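Local coordinates for uncharacterized protein PA0076 (Pseudomonas aeruginosa PAO1, PDB 2QNU) that is of uncharacterized function but, as the type VI secretion system-associated protein TagF, probably helps control type VI secretion, at residues 111-119 / 132-143. Numbering follows the deposited sequence.
Sequences WFEQVESLL and FEQAVAQLPAPP
Trp-111 NE1 donates a hydrogen bond of 2.8 Å to Pro-140 O, the one polar link between helix 111-119 and the extended segment 139-143 beyond helix 132-137. The bond is bent, with an N-H...O angle of 146°, and the carbonyl oxygen lies somewhat out of the indole plane. It ties down the indole nitrogen of a buried side chain and helps hold the ring's orientation, together with the groups packed on its two faces. The indole reaches the extended segment because CG of Trp-111 stands anti to its own backbone nitrogen (chi1 -172°). Pro-142 lies alongside it and covers one face: Pro-142 CB makes a CH-pi contact 4.0 Å from the centroid of the five-membered ring of Trp-111, and Pro-142 CD sits 3.7 Å from Trp-111 CE2. Val-115 CG2 packs against the opposite face, so the indole is sandwiched between its own helix and the extended segment.

Farther along, Leu-139 turns back toward the helix; its CD2 meets Val-115 CG2 crosswise at 3.9 Å and touches Leu-118 CD1 tip to tip. Leu-118 is the hub of the other end: both its methyls rest against Ala-135 CB, CD2 at 3.6 Å, while CD1 also nears Val-136 CG2. Phe-132 brings CD2 and CE2 obliquely against the carbonyl of Leu-118, which hydrogen-bonds to Ser-121 OG.

The helices are nearly antiparallel (167°), their axes 10.7 Å apart, forming a helical hairpin continued by the extended segment. In this TagF N-terminal domain the hairpin covers the antiparallel sheet: Val-115 and Leu-119 rest on strands 71-77 and 89-95, Val-136 and Leu-139 on strand 4-7, and Pro-142 touches Thr-73, Cys-93 and, on helix 101-105, Leu-104.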
loop_
_atom_site.group_PDB
_atom_site.type_symbol
_atom_site.label_atom_id
_atom_site.label_comp_id
_atom_site.label_asym_id
_atom_site.label_seq_id
_atom_site.Cartn_x
_atom_site.Cartn_y
_atom_site.Cartn_z
ATOM N N TRP B 111 0.409 17.785 13.003
ATOM C CA TRP B 111 -0.428 17.287 14.113
ATOM C C TRP B 111 0.417 16.415 15.082
ATOM O O TRP B 111 0.383 16.551 16.292
ATOM C CB TRP B 111 -1.600 16.464 13.551
ATOM C CG TRP B 111 -2.596 16.084 14.583
ATOM C CD1 TRP B 111 -3.571 16.892 15.149
ATOM C CD2 TRP B 111 -2.687 14.817 15.240
ATOM N NE1 TRP B 111 -4.267 16.177 16.083
ATOM C CE2 TRP B 111 -3.753 14.901 16.152
ATOM C CE3 TRP B 111 -1.980 13.605 15.121
ATOM C CZ2 TRP B 111 -4.110 13.833 16.963
ATOM C CZ3 TRP B 111 -2.346 12.533 15.909
ATOM C CH2 TRP B 111 -3.402 12.652 16.819
ATOM N N PHE B 112 1.167 15.505 14.493
ATOM C CA PHE B 112 2.036 14.592 15.244
ATOM C C PHE B 112 3.159 15.314 16.098
ATOM O O PHE B 112 3.469 14.952 17.256
ATOM C CB PHE B 112 2.619 13.587 14.250
ATOM C CG PHE B 112 1.566 12.628 13.683
ATOM C CD1 PHE B 112 1.106 11.572 14.441
ATOM C CD2 PHE B 112 1.025 12.817 12.412
ATOM C CE1 PHE B 112 0.081 10.691 13.961
ATOM C CE2 PHE B 112 -0.008 11.961 11.906
ATOM C CZ PHE B 112 -0.457 10.897 12.675
ATOM N N GLU B 113 3.760 16.309 15.480
ATOM C CA GLU B 113 4.737 17.164 16.160
ATOM C C GLU B 113 4.083 17.912 17.332
ATOM O O GLU B 113 4.631 17.927 18.446
ATOM C CB GLU B 113 5.341 18.111 15.143
ATOM C CG GLU B 113 6.300 17.382 14.240
ATOM C CD GLU B 113 6.797 18.192 13.056
ATOM O OE1 GLU B 113 6.357 19.324 12.853
ATOM O OE2 GLU B 113 7.613 17.668 12.299
ATOM N N GLN B 114 2.878 18.434 17.118
ATOM C CA GLN B 114 2.127 19.052 18.206
ATOM C C GLN B 114 1.815 18.046 19.290
ATOM O O GLN B 114 1.880 18.372 20.448
ATOM C CB GLN B 114 0.775 19.645 17.767
ATOM C CG GLN B 114 0.850 20.614 16.614
ATOM C CD GLN B 114 -0.541 21.178 16.173
ATOM O OE1 GLN B 114 -1.443 21.399 17.012
ATOM N NE2 GLN B 114 -0.687 21.449 14.849
ATOM N N VAL B 115 1.406 16.828 18.932
ATOM C CA VAL B 115 1.110 15.851 19.941
ATOM C C VAL B 115 2.384 15.502 20.698
ATOM O O VAL B 115 2.347 15.373 21.913
ATOM C CB VAL B 115 0.474 14.538 19.381
ATOM C CG1 VAL B 115 0.463 13.498 20.461
ATOM C CG2 VAL B 115 -0.935 14.812 18.894
ATOM N N GLU B 116 3.481 15.289 19.981
ATOM C CA GLU B 116 4.788 14.989 20.650
ATOM C C GLU B 116 5.192 16.094 21.620
ATOM O O GLU B 116 5.662 15.826 22.724
ATOM C CB GLU B 116 5.904 14.815 19.632
ATOM C CG GLU B 116 5.803 13.517 18.780
ATOM C CD GLU B 116 6.930 13.432 17.773
ATOM O OE1 GLU B 116 7.576 14.488 17.550
ATOM O OE2 GLU B 116 7.207 12.320 17.198
ATOM N N SER B 117 4.984 17.348 21.232
ATOM C CA SER B 117 5.326 18.455 22.172
ATOM C C SER B 117 4.479 18.368 23.432
ATOM O O SER B 117 4.942 18.636 24.558
ATOM C CB SER B 117 5.221 19.795 21.458
ATOM O OG SER B 117 4.988 20.808 22.381
ATOM N N LEU B 118 3.232 17.914 23.311
ATOM C CA LEU B 118 2.407 17.847 24.518
ATOM C C LEU B 118 2.870 16.739 25.448
ATOM O O LEU B 118 2.943 16.921 26.626
ATOM C CB LEU B 118 0.921 17.654 24.191
ATOM C CG LEU B 118 0.222 18.865 23.608
ATOM C CD1 LEU B 118 -1.219 18.486 23.406
ATOM C CD2 LEU B 118 0.359 20.107 24.492
ATOM N N LEU B 119 3.109 15.553 24.904
ATOM C CA LEU B 119 3.649 14.448 25.696
ATOM C C LEU B 119 4.989 14.860 26.381
ATOM O O LEU B 119 5.252 14.477 27.530
ATOM C CB LEU B 119 3.921 13.270 24.786
ATOM C CG LEU B 119 2.709 12.500 24.186
ATOM C CD1 LEU B 119 3.137 11.474 23.109
ATOM C CD2 LEU B 119 1.983 11.790 25.236
ATOM N N PHE B 132 -1.917 19.997 30.589
ATOM C CA PHE B 132 -1.845 18.883 29.635
ATOM C C PHE B 132 -3.236 18.400 29.197
ATOM O O PHE B 132 -3.504 18.352 28.003
ATOM C CB PHE B 132 -1.080 17.729 30.241
ATOM C CG PHE B 132 -1.098 16.485 29.413
ATOM C CD1 PHE B 132 -1.808 15.374 29.830
ATOM C CD2 PHE B 132 -0.394 16.424 28.225
ATOM C CE1 PHE B 132 -1.794 14.222 29.090
ATOM C CE2 PHE B 132 -0.411 15.267 27.462
ATOM C CZ PHE B 132 -1.140 14.181 27.879
ATOM N N GLU B 133 -4.114 18.112 30.162
ATOM C CA GLU B 133 -5.463 17.596 29.856
ATOM C C GLU B 133 -6.230 18.580 29.005
ATOM O O GLU B 133 -6.815 18.207 28.006
ATOM C CB GLU B 133 -6.240 17.315 31.129
ATOM C CG GLU B 133 -5.658 16.152 31.964
ATOM C CD GLU B 133 -6.342 15.988 33.344
ATOM O OE1 GLU B 133 -6.931 16.982 33.882
ATOM O OE2 GLU B 133 -6.234 14.848 33.891
ATOM N N GLN B 134 -6.187 19.843 29.414
ATOM C CA GLN B 134 -6.781 20.972 28.672
ATOM C C GLN B 134 -6.250 21.062 27.281
ATOM O O GLN B 134 -7.007 21.150 26.343
ATOM C CB GLN B 134 -6.540 22.293 29.407
ATOM C CG GLN B 134 -7.505 22.477 30.591
ATOM C CD GLN B 134 -7.085 23.574 31.593
ATOM O OE1 GLN B 134 -6.142 24.347 31.344
ATOM N NE2 GLN B 134 -7.798 23.652 32.730
ATOM N N ALA B 135 -4.936 21.023 27.130
ATOM C CA ALA B 135 -4.332 21.049 25.794
ATOM C C ALA B 135 -4.790 19.879 24.906
ATOM O O ALA B 135 -5.123 20.091 23.751
ATOM C CB ALA B 135 -2.794 21.102 25.884
ATOM N N VAL B 136 -4.765 18.650 25.431
ATOM C CA VAL B 136 -5.235 17.499 24.684
ATOM C C VAL B 136 -6.714 17.686 24.253
ATOM O O VAL B 136 -7.068 17.391 23.110
ATOM C CB VAL B 136 -5.074 16.165 25.492
ATOM C CG1 VAL B 136 -5.754 15.011 24.760
ATOM C CG2 VAL B 136 -3.595 15.851 25.734
ATOM N N ALA B 137 -7.546 18.180 25.173
ATOM C CA ALA B 137 -8.981 18.328 24.922
ATOM C C ALA B 137 -9.268 19.414 23.889
ATOM O O ALA B 137 -10.286 19.358 23.241
ATOM C CB ALA B 137 -9.714 18.651 26.219
ATOM N N GLN B 138 -8.353 20.375 23.738
ATOM C CA GLN B 138 -8.489 21.470 22.793
ATOM C C GLN B 138 -7.878 21.119 21.446
ATOM O O GLN B 138 -7.905 21.910 20.496
ATOM C CB GLN B 138 -7.794 22.727 23.339
ATOM C CG GLN B 138 -8.458 23.408 24.580
ATOM C CD GLN B 138 -7.868 24.828 24.893
ATOM O OE1 GLN B 138 -7.052 25.352 24.113
ATOM N NE2 GLN B 138 -8.273 25.433 26.043
ATOM N N LEU B 139 -7.326 19.921 21.337
ATOM C CA LEU B 139 -6.563 19.564 20.171
ATOM C C LEU B 139 -7.518 19.132 19.047
ATOM O O LEU B 139 -8.465 18.357 19.297
ATOM C CB LEU B 139 -5.594 18.447 20.564
ATOM C CG LEU B 139 -4.229 18.184 19.935
ATOM C CD1 LEU B 139 -3.218 19.277 20.023
ATOM C CD2 LEU B 139 -3.655 16.943 20.648
ATOM N N PRO B 140 -7.248 19.591 17.798
ATOM C CA PRO B 140 -8.103 19.236 16.665
ATOM C C PRO B 140 -7.846 17.814 16.246
ATOM O O PRO B 140 -6.812 17.255 16.608
ATOM C CB PRO B 140 -7.624 20.190 15.559
ATOM C CG PRO B 140 -6.193 20.363 15.830
ATOM C CD PRO B 140 -6.099 20.399 17.351
ATOM N N ALA B 141 -8.773 17.226 15.485
ATOM C CA ALA B 141 -8.485 15.962 14.809
ATOM C C ALA B 141 -7.352 16.217 13.802
ATOM O O ALA B 141 -7.121 17.383 13.400
ATOM C CB ALA B 141 -9.748 15.406 14.073
ATOM N N PRO B 142 -6.627 15.146 13.416
ATOM C CA PRO B 142 -5.693 15.271 12.311
ATOM C C PRO B 142 -6.383 15.528 10.973
ATOM O O PRO B 142 -7.528 15.130 10.779
ATOM C CB PRO B 142 -4.982 13.917 12.277
ATOM C CG PRO B 142 -5.775 13.021 13.081
ATOM C CD PRO B 142 -6.594 13.809 14.026
ATOM N N PRO B 143 -5.700 16.233 10.066
ATOM C CA PRO B 143 -6.132 16.242 8.687
ATOM C C PRO B 143 -5.776 14.922 8.001
ATOM O O PRO B 143 -4.592 14.574 7.877
ATOM C CB PRO B 143 -5.384 17.457 8.083
ATOM C CG PRO B 143 -4.693 18.156 9.258
ATOM C CD PRO B 143 -4.525 17.101 10.282
#